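Local atomic coordinates of dipeptidase AC. Metallo peptidase. MEROPS family M19 (Rhodobacter sphaeroides, PDB entry 3LY0), a protein that probably hydrolyses dipeptides as a zinc-dependent metallodipeptidase, and here holds a phosphinate dipeptide mimic at a two-zinc site. Residues A[136-141]-A[152-157]; A[265-270]-A[274-279]. All coordinates share one frame; numbering follows the deposited sequence.

From the N terminus, the chain first runs up strand 132-139 into the metal site, crosses ten residues of loop and helix, and returns along helix 149-157; interaction 1 closes this turn by packing 152-157 against 136-141. Much later, after strand 260-263, interaction 2 closes a far shorter loop, folding 274-279 back onto 265-270 across three intervening residues. The two contacts follow in series, neither enclosing nor crossing the other. The centres of interactions 1 and 2 lie about 29 Å apart, on opposite sides of the chain's centre. What joins them is the bound phosphinate: E139 shares both zinc ions with it from interaction 1, and F269 meets its carboxylate oxygen O61 from interaction 2.

Interaction 1: residues A[136-141]-A[152-157]; sequences MHMEGA and HLFHSL. With ZN (zinc ion), chain D; ZN (zinc ion), chain E; LY0 ((2R)-3-[(R)-[(1R)-1-aminoethyl](hydroxy)phosphoryl]-2-methylpropanoic acid), chain C.
M136 on strand 132-139 and L157 on helix 149-157 are the residues whose CA atoms come nearest, at 9.3 Å, a gap that side chains must span. Strand and helix open a beta-alpha-beta unit that continues into strand 159-163, the crossover on which the TIM-barrel clan is built. Two methionines make the contact. M138 has CG anti to the backbone N (chi1 -179°) and runs nearly straight to its sulfur; a bend at chi3 then sets the methyl CE over the centre of the F154 ring. CE of M138 lies 3.8 Å from the centroid of the F154 ring and only 9° off its normal, a CH-pi contact. SD of M138 follows above the same face at a greater distance, making this a Met-aromatic pair, and L159 touches both residues. M136, similarly extended and bent, crosses L157 at about a right angle, and its SD meets CD1 of L157 at 3.6 Å. H137 and E139 point to the other side of the strand, where H137 ND1 is hydrogen-bonded to S161. The E139 carboxylate bridges two zinc ions: OE1 binds the one held by H13 and D15, OE2 the one held by H212 and H233. Phosphinate oxygen O31 of the inhibitor also binds both metals, lying 2.4 Å from the zinc on E139 OE2.

Interaction 2: residues A[265-270]-A[274-279]; sequences FATSFL and GRRSAE. With LY0 ((2R)-3-[(R)-[(1R)-1-aminoethyl](hydroxy)phosphoryl]-2-methylpropanoic acid), chain C.
T267 and S268, in the short, weakly bonded helical turn at about 267-270, meet the loop 274-279 in different ways: T267 OG1 bonds its backbone directly, whereas S268 reaches G274 O through water. T267 points its CB toward that loop, and chi1 of 49° places OG1 between its own backbone N and carbonyl carbon. From there T267 OG1 donates a short hydrogen bond of 2.5 Å to R276 O. The approach is steep: OG1 stands 49° out of the R276 carbonyl plane, away from the lone pairs. The methyl CG2 of T267 takes the other branch and packs against S277 O and A278 CA, at 3.8 Å from the latter. With an alanine at this position, R276 O would probably lose its hydroxyl donor and a gap would open beside A278.

S268 lies next along, its OG alongside CA and CB of R276. Water joins the rest: S268 OG donates to one water at 2.6 Å, which in turn donates to G274 O, while a second water donates to both S268 O and G274 O. Two CA-H...O contacts add to these bridges, G274 CA to S268 O and S268 CA to R275 O, the latter at 3.4 Å. The positive phi of G274 (65°) suits glycine at this tight return. R276 NE forms a salt bridge with D75 on helix 68-75, and S277 OG accepts from E279 N in an ST turn.

F269 has its CB turned away from the loop, while its carbonyl accepts from N235 and N245. Its ring meets the inhibitor edge-on, F269 CE2 lying 3.3 Å from O61 of the phosphinate's carboxylate. A helical turn backed by a water-bridged loop thus presents this phenylalanine to the substrate-mimic pocket of the dizinc site.

Interaction 1: residues A[136-141]-A[152-157]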
ATOM      1  N   MET A 136       8.504   7.517  -1.701  1.00  8.68           N
ATOM      2  CA  MET A 136       9.263   6.278  -1.912  1.00  9.03           C
ATOM      3  C   MET A 136       9.018   5.293  -0.765  1.00 10.01           C
ATOM      4  O   MET A 136       9.325   5.580   0.402  1.00 10.11           O
ATOM      5  CB  MET A 136      10.759   6.586  -2.061  1.00  8.59           C
ATOM      6  CG  MET A 136      11.620   5.363  -2.393  1.00 10.55           C
ATOM      7  SD  MET A 136      13.434   5.683  -2.479  1.00  6.10           S
ATOM      8  CE  MET A 136      13.501   6.975  -3.737  1.00 16.23           C
ATOM      9  N   HIS A 137       8.477   4.133  -1.123  1.00 10.56           N
ATOM     10  CA  HIS A 137       8.037   3.120  -0.175  1.00  8.98           C
ATOM     11  C   HIS A 137       8.679   1.796  -0.534  1.00  9.55           C
ATOM     12  O   HIS A 137       8.810   1.474  -1.713  1.00 11.35           O
ATOM     13  CB  HIS A 137       6.512   2.967  -0.259  1.00  8.98           C
ATOM     14  CG  HIS A 137       5.973   1.815   0.534  1.00  9.63           C
ATOM     15  ND1 HIS A 137       5.751   1.891   1.892  1.00 10.33           N
ATOM     16  CD2 HIS A 137       5.617   0.563   0.160  1.00 10.41           C
ATOM     17  CE1 HIS A 137       5.271   0.734   2.319  1.00 10.29           C
ATOM     18  NE2 HIS A 137       5.180  -0.089   1.289  1.00 10.50           N
ATOM     19  N   MET A 138       9.077   1.021   0.473  1.00  8.67           N
ATOM     20  CA  MET A 138       9.625  -0.310   0.234  1.00  9.41           C
ATOM     21  C   MET A 138       8.657  -1.346   0.805  1.00 11.20           C
ATOM     22  O   MET A 138       8.359  -1.326   1.992  1.00 10.91           O
ATOM     23  CB  MET A 138      11.006  -0.405   0.913  1.00 13.41           C
ATOM     24  CG  MET A 138      11.755  -1.721   0.753  1.00 14.71           C
ATOM     25  SD  MET A 138      13.509  -1.583   1.240  1.00 11.01           S
ATOM     26  CE  MET A 138      14.009  -0.320   0.111  1.00  7.88           C
ATOM     27  N   GLU A 139       8.143  -2.225  -0.051  1.00  7.85           N
ATOM     28  CA  GLU A 139       7.181  -3.243   0.358  1.00  8.39           C
ATOM     29  C   GLU A 139       7.937  -4.546   0.500  1.00 10.66           C
ATOM     30  O   GLU A 139       8.152  -5.250  -0.486  1.00 10.41           O
ATOM     31  CB  GLU A 139       6.089  -3.388  -0.702  1.00  9.18           C
ATOM     32  CG  GLU A 139       5.086  -4.502  -0.398  1.00  7.93           C
ATOM     33  CD  GLU A 139       3.872  -4.471  -1.318  1.00  9.88           C
ATOM     34  OE1 GLU A 139       3.991  -4.001  -2.465  1.00  9.90           O
ATOM     35  OE2 GLU A 139       2.797  -4.909  -0.895  1.00 10.11           O
ATOM     36  N   GLY A 140       8.324  -4.872   1.732  1.00  9.12           N
ATOM     37  CA  GLY A 140       9.238  -5.980   1.992  1.00  9.05           C
ATOM     38  C   GLY A 140      10.639  -5.418   2.038  1.00 10.34           C
ATOM     39  O   GLY A 140      11.049  -4.675   1.146  1.00 11.84           O
ATOM     40  N   ALA A 141      11.375  -5.738   3.095  1.00  9.00           N
ATOM     41  CA  ALA A 141      12.658  -5.097   3.335  1.00 10.03           C
ATOM     42  C   ALA A 141      13.862  -5.964   2.957  1.00 10.48           C
ATOM     43  O   ALA A 141      14.933  -5.819   3.550  1.00 10.56           O
ATOM     44  CB  ALA A 141      12.749  -4.654   4.786  1.00 11.98           C
ATOM     45  N   HIS A 152      19.998   3.090   6.145  1.00 10.94           N
ATOM     46  CA  HIS A 152      20.498   4.453   6.152  1.00 11.31           C
ATOM     47  C   HIS A 152      20.755   4.952   4.742  1.00 11.14           C
ATOM     48  O   HIS A 152      20.464   6.103   4.426  1.00 12.17           O
ATOM     49  CB  HIS A 152      21.747   4.553   7.026  1.00 11.95           C
ATOM     50  CG  HIS A 152      21.492   4.169   8.445  1.00 12.53           C
ATOM     51  ND1 HIS A 152      21.072   5.075   9.393  1.00 14.38           N
ATOM     52  CD2 HIS A 152      21.551   2.967   9.068  1.00 16.22           C
ATOM     53  CE1 HIS A 152      20.899   4.449  10.545  1.00 12.99           C
ATOM     54  NE2 HIS A 152      21.190   3.173  10.377  1.00 16.86           N
ATOM     55  N   LEU A 153      21.285   4.084   3.886  1.00 11.17           N
ATOM     56  CA  LEU A 153      21.491   4.446   2.489  1.00 12.52           C
ATOM     57  C   LEU A 153      20.178   4.803   1.803  1.00 10.54           C
ATOM     58  O   LEU A 153      20.059   5.868   1.197  1.00 11.79           O
ATOM     59  CB  LEU A 153      22.168   3.311   1.728  1.00 11.52           C
ATOM     60  CG  LEU A 153      23.617   3.022   2.106  1.00 11.28           C
ATOM     61  CD1 LEU A 153      24.096   1.815   1.328  1.00 13.15           C
ATOM     62  CD2 LEU A 153      24.486   4.221   1.794  1.00 14.44           C
ATOM     63  N   PHE A 154      19.186   3.924   1.909  1.00 11.49           N
ATOM     64  CA  PHE A 154      17.911   4.184   1.251  1.00 10.63           C
ATOM     65  C   PHE A 154      17.243   5.429   1.821  1.00 11.76           C
ATOM     66  O   PHE A 154      16.660   6.208   1.080  1.00 10.76           O
ATOM     67  CB  PHE A 154      16.987   2.955   1.318  1.00 11.96           C
ATOM     68  CG  PHE A 154      17.234   1.953   0.218  1.00 14.06           C
ATOM     69  CD1 PHE A 154      16.702   2.153  -1.050  1.00 15.45           C
ATOM     70  CD2 PHE A 154      17.983   0.804   0.453  1.00 13.99           C
ATOM     71  CE1 PHE A 154      16.920   1.237  -2.071  1.00 15.78           C
ATOM     72  CE2 PHE A 154      18.210  -0.124  -0.562  1.00 15.32           C
ATOM     73  CZ  PHE A 154      17.676   0.100  -1.829  1.00 17.77           C
ATOM     74  N   HIS A 155      17.329   5.622   3.131  1.00 10.71           N
ATOM     75  CA  HIS A 155      16.774   6.820   3.740  1.00 11.94           C
ATOM     76  C   HIS A 155      17.418   8.077   3.152  1.00 12.07           C
ATOM     77  O   HIS A 155      16.730   9.065   2.862  1.00 11.36           O
ATOM     78  CB  HIS A 155      16.975   6.786   5.250  1.00 12.26           C
ATOM     79  CG  HIS A 155      16.435   7.992   5.941  1.00 12.00           C
ATOM     80  ND1 HIS A 155      17.238   9.044   6.330  1.00 17.17           N
ATOM     81  CD2 HIS A 155      15.169   8.333   6.282  1.00 13.45           C
ATOM     82  CE1 HIS A 155      16.490   9.974   6.900  1.00 19.04           C
ATOM     83  NE2 HIS A 155      15.233   9.566   6.886  1.00 15.28           N
ATOM     84  N   SER A 156      18.732   8.027   2.968  1.00 12.12           N
ATOM     85  CA  SER A 156      19.473   9.164   2.448  1.00 12.95           C
ATOM     86  C   SER A 156      19.012   9.550   1.058  1.00 16.35           C
ATOM     87  O   SER A 156      19.024  10.732   0.704  1.00 19.73           O
ATOM     88  CB  SER A 156      20.959   8.845   2.432  1.00 14.90           C
ATOM     89  OG  SER A 156      21.475   8.833   3.749  1.00 24.66           O
ATOM     90  N   LEU A 157      18.610   8.566   0.263  1.00 14.18           N
ATOM     91  CA  LEU A 157      18.166   8.865  -1.092  1.00 14.57           C
ATOM     92  C   LEU A 157      16.651   9.051  -1.244  1.00 14.87           C
ATOM     93  O   LEU A 157      16.159   9.263  -2.356  1.00 17.15           O
ATOM     94  CB  LEU A 157      18.743   7.865  -2.102  1.00 16.17           C
ATOM     95  CG  LEU A 157      18.456   6.382  -1.902  1.00 15.64           C
ATOM     96  CD1 LEU A 157      17.022   6.074  -2.284  1.00 17.04           C
ATOM     97  CD2 LEU A 157      19.395   5.573  -2.766  1.00 22.14           C
TER
HETATM   98 ZN    ZN D 364       2.385  -3.690  -3.840  0.63  9.04          ZN
HETATM   99 ZN    ZN E 365       0.802  -5.533  -1.083  0.65  9.35          ZN
HETATM  100  P   LY0 C 363       0.652  -6.378  -3.718  1.00 12.30           P
HETATM  101  C1  LY0 C 363       2.119  -7.920  -5.527  1.00 16.69           C
HETATM  102  N1  LY0 C 363       2.996  -5.706  -4.837  1.00 11.58           N
HETATM  103  C2  LY0 C 363       1.810  -6.494  -5.125  1.00 13.43           C
HETATM  104  C4  LY0 C 363      -1.002  -7.014  -4.202  1.00 13.75           C
HETATM  105  C5  LY0 C 363      -1.622  -7.990  -3.242  1.00 13.92           C
HETATM  106  C6  LY0 C 363      -1.549  -7.533  -1.811  1.00 12.37           C
HETATM  107  C7  LY0 C 363      -2.972  -8.511  -3.664  1.00 16.28           C
HETATM  108  O31 LY0 C 363       0.613  -4.914  -3.348  1.00 12.01           O
HETATM  109  O32 LY0 C 363       1.242  -7.179  -2.510  1.00 11.45           O
HETATM  110  O61 LY0 C 363      -1.805  -8.424  -0.821  1.00 12.92           O
HETATM  111  O62 LY0 C 363      -1.228  -6.369  -1.513  1.00 11.69           O

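Interaction 2: residues A[265-270]-A[274-279]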
ATOM      1  N   PHE A 265      -8.214  -1.771  -2.777  1.00  8.52           N
ATOM      2  CA  PHE A 265      -9.234  -1.995  -3.803  1.00 10.80           C
ATOM      3  C   PHE A 265      -9.216  -3.427  -4.342  1.00 10.92           C
ATOM      4  O   PHE A 265     -10.034  -3.776  -5.194  1.00 11.42           O
ATOM      5  CB  PHE A 265      -9.085  -1.046  -5.003  1.00 11.60           C
ATOM      6  CG  PHE A 265      -9.241   0.427  -4.679  1.00 10.12           C
ATOM      7  CD1 PHE A 265      -9.704   0.855  -3.443  1.00  9.78           C
ATOM      8  CD2 PHE A 265      -8.911   1.379  -5.633  1.00 10.16           C
ATOM      9  CE1 PHE A 265      -9.818   2.208  -3.164  1.00 11.04           C
ATOM     10  CE2 PHE A 265      -9.036   2.728  -5.369  1.00 10.51           C
ATOM     11  CZ  PHE A 265      -9.490   3.143  -4.131  1.00 11.22           C
ATOM     12  N   ALA A 266      -8.295  -4.256  -3.868  1.00 10.57           N
ATOM     13  CA  ALA A 266      -8.224  -5.634  -4.345  1.00 10.99           C
ATOM     14  C   ALA A 266      -9.539  -6.358  -4.109  1.00 11.99           C
ATOM     15  O   ALA A 266     -10.029  -6.415  -2.983  1.00 11.66           O
ATOM     16  CB  ALA A 266      -7.091  -6.375  -3.651  1.00 11.17           C
ATOM     17  N   THR A 267     -10.095  -6.916  -5.183  1.00 11.39           N
ATOM     18  CA  THR A 267     -11.350  -7.657  -5.126  1.00 10.87           C
ATOM     19  C   THR A 267     -11.312  -8.713  -4.017  1.00 10.82           C
ATOM     20  O   THR A 267     -12.276  -8.870  -3.251  1.00 12.27           O
ATOM     21  CB  THR A 267     -11.617  -8.324  -6.489  1.00 13.73           C
ATOM     22  OG1 THR A 267     -10.429  -9.010  -6.902  1.00 17.69           O
ATOM     23  CG2 THR A 267     -11.932  -7.261  -7.532  1.00 14.41           C
ATOM     24  N   SER A 268     -10.184  -9.413  -3.925  1.00 11.04           N
ATOM     25  CA  SER A 268     -10.024 -10.519  -2.984  1.00 11.88           C
ATOM     26  C   SER A 268     -10.197 -10.099  -1.531  1.00 11.80           C
ATOM     27  O   SER A 268     -10.537 -10.921  -0.685  1.00 11.93           O
ATOM     28  CB  SER A 268      -8.640 -11.136  -3.147  1.00 14.00           C
ATOM     29  OG  SER A 268      -8.442 -11.540  -4.494  1.00 15.12           O
ATOM     30  N   PHE A 269      -9.958  -8.821  -1.245  1.00 11.07           N
ATOM     31  CA  PHE A 269      -9.951  -8.349   0.134  1.00  9.29           C
ATOM     32  C   PHE A 269     -11.192  -7.529   0.459  1.00  9.86           C
ATOM     33  O   PHE A 269     -11.374  -7.118   1.601  1.00 10.44           O
ATOM     34  CB  PHE A 269      -8.695  -7.511   0.410  1.00  9.13           C
ATOM     35  CG  PHE A 269      -7.402  -8.220   0.088  1.00 10.91           C
ATOM     36  CD1 PHE A 269      -7.321  -9.609   0.089  1.00 11.98           C
ATOM     37  CD2 PHE A 269      -6.256  -7.484  -0.206  1.00 12.24           C
ATOM     38  CE1 PHE A 269      -6.120 -10.255  -0.202  1.00 12.22           C
ATOM     39  CE2 PHE A 269      -5.057  -8.116  -0.497  1.00 12.31           C
ATOM     40  CZ  PHE A 269      -4.990  -9.503  -0.504  1.00 10.89           C
ATOM     41  N   LEU A 270     -12.029  -7.296  -0.552  1.00 10.36           N
ATOM     42  CA  LEU A 270     -13.264  -6.518  -0.407  1.00 10.80           C
ATOM     43  C   LEU A 270     -14.518  -7.390  -0.389  1.00 11.26           C
ATOM     44  O   LEU A 270     -15.418  -7.169   0.407  1.00 10.91           O
ATOM     45  CB  LEU A 270     -13.399  -5.526  -1.569  1.00 10.71           C
ATOM     46  CG  LEU A 270     -12.502  -4.284  -1.580  1.00  9.52           C
ATOM     47  CD1 LEU A 270     -12.618  -3.539  -2.899  1.00 12.28           C
ATOM     48  CD2 LEU A 270     -12.853  -3.355  -0.426  1.00  9.96           C
ATOM     49  N   GLY A 274     -14.453 -13.380  -0.846  1.00 12.98           N
ATOM     50  CA  GLY A 274     -13.011 -13.464  -1.002  1.00 14.75           C
ATOM     51  C   GLY A 274     -12.510 -13.870  -2.378  1.00 14.82           C
ATOM     52  O   GLY A 274     -11.353 -14.271  -2.520  1.00 14.95           O
ATOM     53  N   ARG A 275     -13.376 -13.756  -3.382  1.00 15.11           N
ATOM     54  CA  ARG A 275     -13.042 -14.141  -4.751  1.00 14.96           C
ATOM     55  C   ARG A 275     -12.285 -13.020  -5.442  1.00 17.26           C
ATOM     56  O   ARG A 275     -12.341 -11.870  -5.012  1.00 16.13           O
ATOM     57  CB  ARG A 275     -14.315 -14.441  -5.553  1.00 18.08           C
ATOM     58  CG  ARG A 275     -15.041 -15.727  -5.179  1.00 22.37           C
ATOM     59  CD  ARG A 275     -16.191 -15.971  -6.144  1.00 24.22           C
ATOM     60  NE  ARG A 275     -15.728 -15.932  -7.530  1.00 33.61           N
ATOM     61  CZ  ARG A 275     -16.528 -15.860  -8.590  1.00 35.57           C
ATOM     62  NH1 ARG A 275     -17.847 -15.816  -8.433  1.00 36.67           N
ATOM     63  NH2 ARG A 275     -16.008 -15.826  -9.812  1.00 34.27           N
ATOM     64  N   ARG A 276     -11.597 -13.354  -6.530  1.00 16.15           N
ATOM     65  CA  ARG A 276     -10.802 -12.374  -7.274  1.00 17.05           C
ATOM     66  C   ARG A 276     -11.583 -11.579  -8.338  1.00 18.34           C
ATOM     67  O   ARG A 276     -11.107 -10.547  -8.819  1.00 20.66           O
ATOM     68  CB  ARG A 276      -9.599 -13.075  -7.916  1.00 19.02           C
ATOM     69  CG  ARG A 276      -8.540 -12.138  -8.464  1.00 18.85           C
ATOM     70  CD  ARG A 276      -7.358 -12.911  -9.034  1.00 23.72           C
ATOM     71  NE  ARG A 276      -7.727 -13.629 -10.247  1.00 29.33           N
ATOM     72  CZ  ARG A 276      -7.512 -13.174 -11.476  1.00 31.35           C
ATOM     73  NH1 ARG A 276      -6.917 -12.006 -11.652  1.00 33.62           N
ATOM     74  NH2 ARG A 276      -7.885 -13.890 -12.526  1.00 34.11           N
ATOM     75  N   SER A 277     -12.769 -12.051  -8.702  1.00 21.16           N
ATOM     76  CA  SER A 277     -13.537 -11.446  -9.792  1.00 19.91           C
ATOM     77  C   SER A 277     -13.862  -9.955  -9.615  1.00 18.17           C
ATOM     78  O   SER A 277     -14.347  -9.529  -8.564  1.00 17.09           O
ATOM     79  CB  SER A 277     -14.834 -12.219 -10.008  1.00 22.13           C
ATOM     80  OG  SER A 277     -15.661 -11.556 -10.945  1.00 21.80           O
ATOM     81  N   ALA A 278     -13.610  -9.176 -10.665  1.00 16.02           N
ATOM     82  CA  ALA A 278     -13.944  -7.758 -10.687  1.00 15.64           C
ATOM     83  C   ALA A 278     -15.449  -7.490 -10.797  1.00 15.20           C
ATOM     84  O   ALA A 278     -15.877  -6.334 -10.723  1.00 15.20           O
ATOM     85  CB  ALA A 278     -13.209  -7.065 -11.834  1.00 14.18           C
ATOM     86  N   GLU A 279     -16.244  -8.546 -10.994  1.00 16.94           N
ATOM     87  CA  GLU A 279     -17.692  -8.403 -11.168  1.00 18.55           C
ATOM     88  C   GLU A 279     -18.389  -8.273  -9.819  1.00 17.40           C
ATOM     89  O   GLU A 279     -18.801  -9.261  -9.202  1.00 19.51           O
ATOM     90  CB  GLU A 279     -18.262  -9.585 -11.963  1.00 19.46           C
ATOM     91  CG  GLU A 279     -19.781  -9.575 -12.088  1.00 28.82           C
ATOM     92  CD  GLU A 279     -20.321 -10.823 -12.771  1.00 31.59           C
ATOM     93  OE1 GLU A 279     -21.491 -11.182 -12.516  1.00 37.07           O
ATOM     94  OE2 GLU A 279     -19.570 -11.447 -13.553  1.00 38.42           O
TER
HETATM   95  P   LY0 C 363       0.652  -6.378  -3.718  1.00 12.30           P
HETATM   96  C1  LY0 C 363       2.119  -7.920  -5.527  1.00 16.69           C
HETATM   97  N1  LY0 C 363       2.996  -5.706  -4.837  1.00 11.58           N
HETATM   98  C2  LY0 C 363       1.810  -6.494  -5.125  1.00 13.43           C
HETATM   99  C4  LY0 C 363      -1.002  -7.014  -4.202  1.00 13.75           C
HETATM  100  C5  LY0 C 363      -1.622  -7.990  -3.242  1.00 13.92           C
HETATM  101  C6  LY0 C 363      -1.549  -7.533  -1.811  1.00 12.37           C
HETATM  102  C7  LY0 C 363      -2.972  -8.511  -3.664  1.00 16.28           C
HETATM  103  O31 LY0 C 363       0.613  -4.914  -3.348  1.00 12.01           O
HETATM  104  O32 LY0 C 363       1.242  -7.179  -2.510  1.00 11.45           O
HETATM  105  O61 LY0 C 363      -1.805  -8.424  -0.821  1.00 12.92           O
HETATM  106  O62 LY0 C 363      -1.228  -6.369  -1.513  1.00 11.69           O
HETATM  107  O   HOH W   1      -9.499 -13.500  -0.510  1.00 13.90           O
HETATM  108  O   HOH W   2      -9.247 -14.058  -4.337  1.00 16.54           O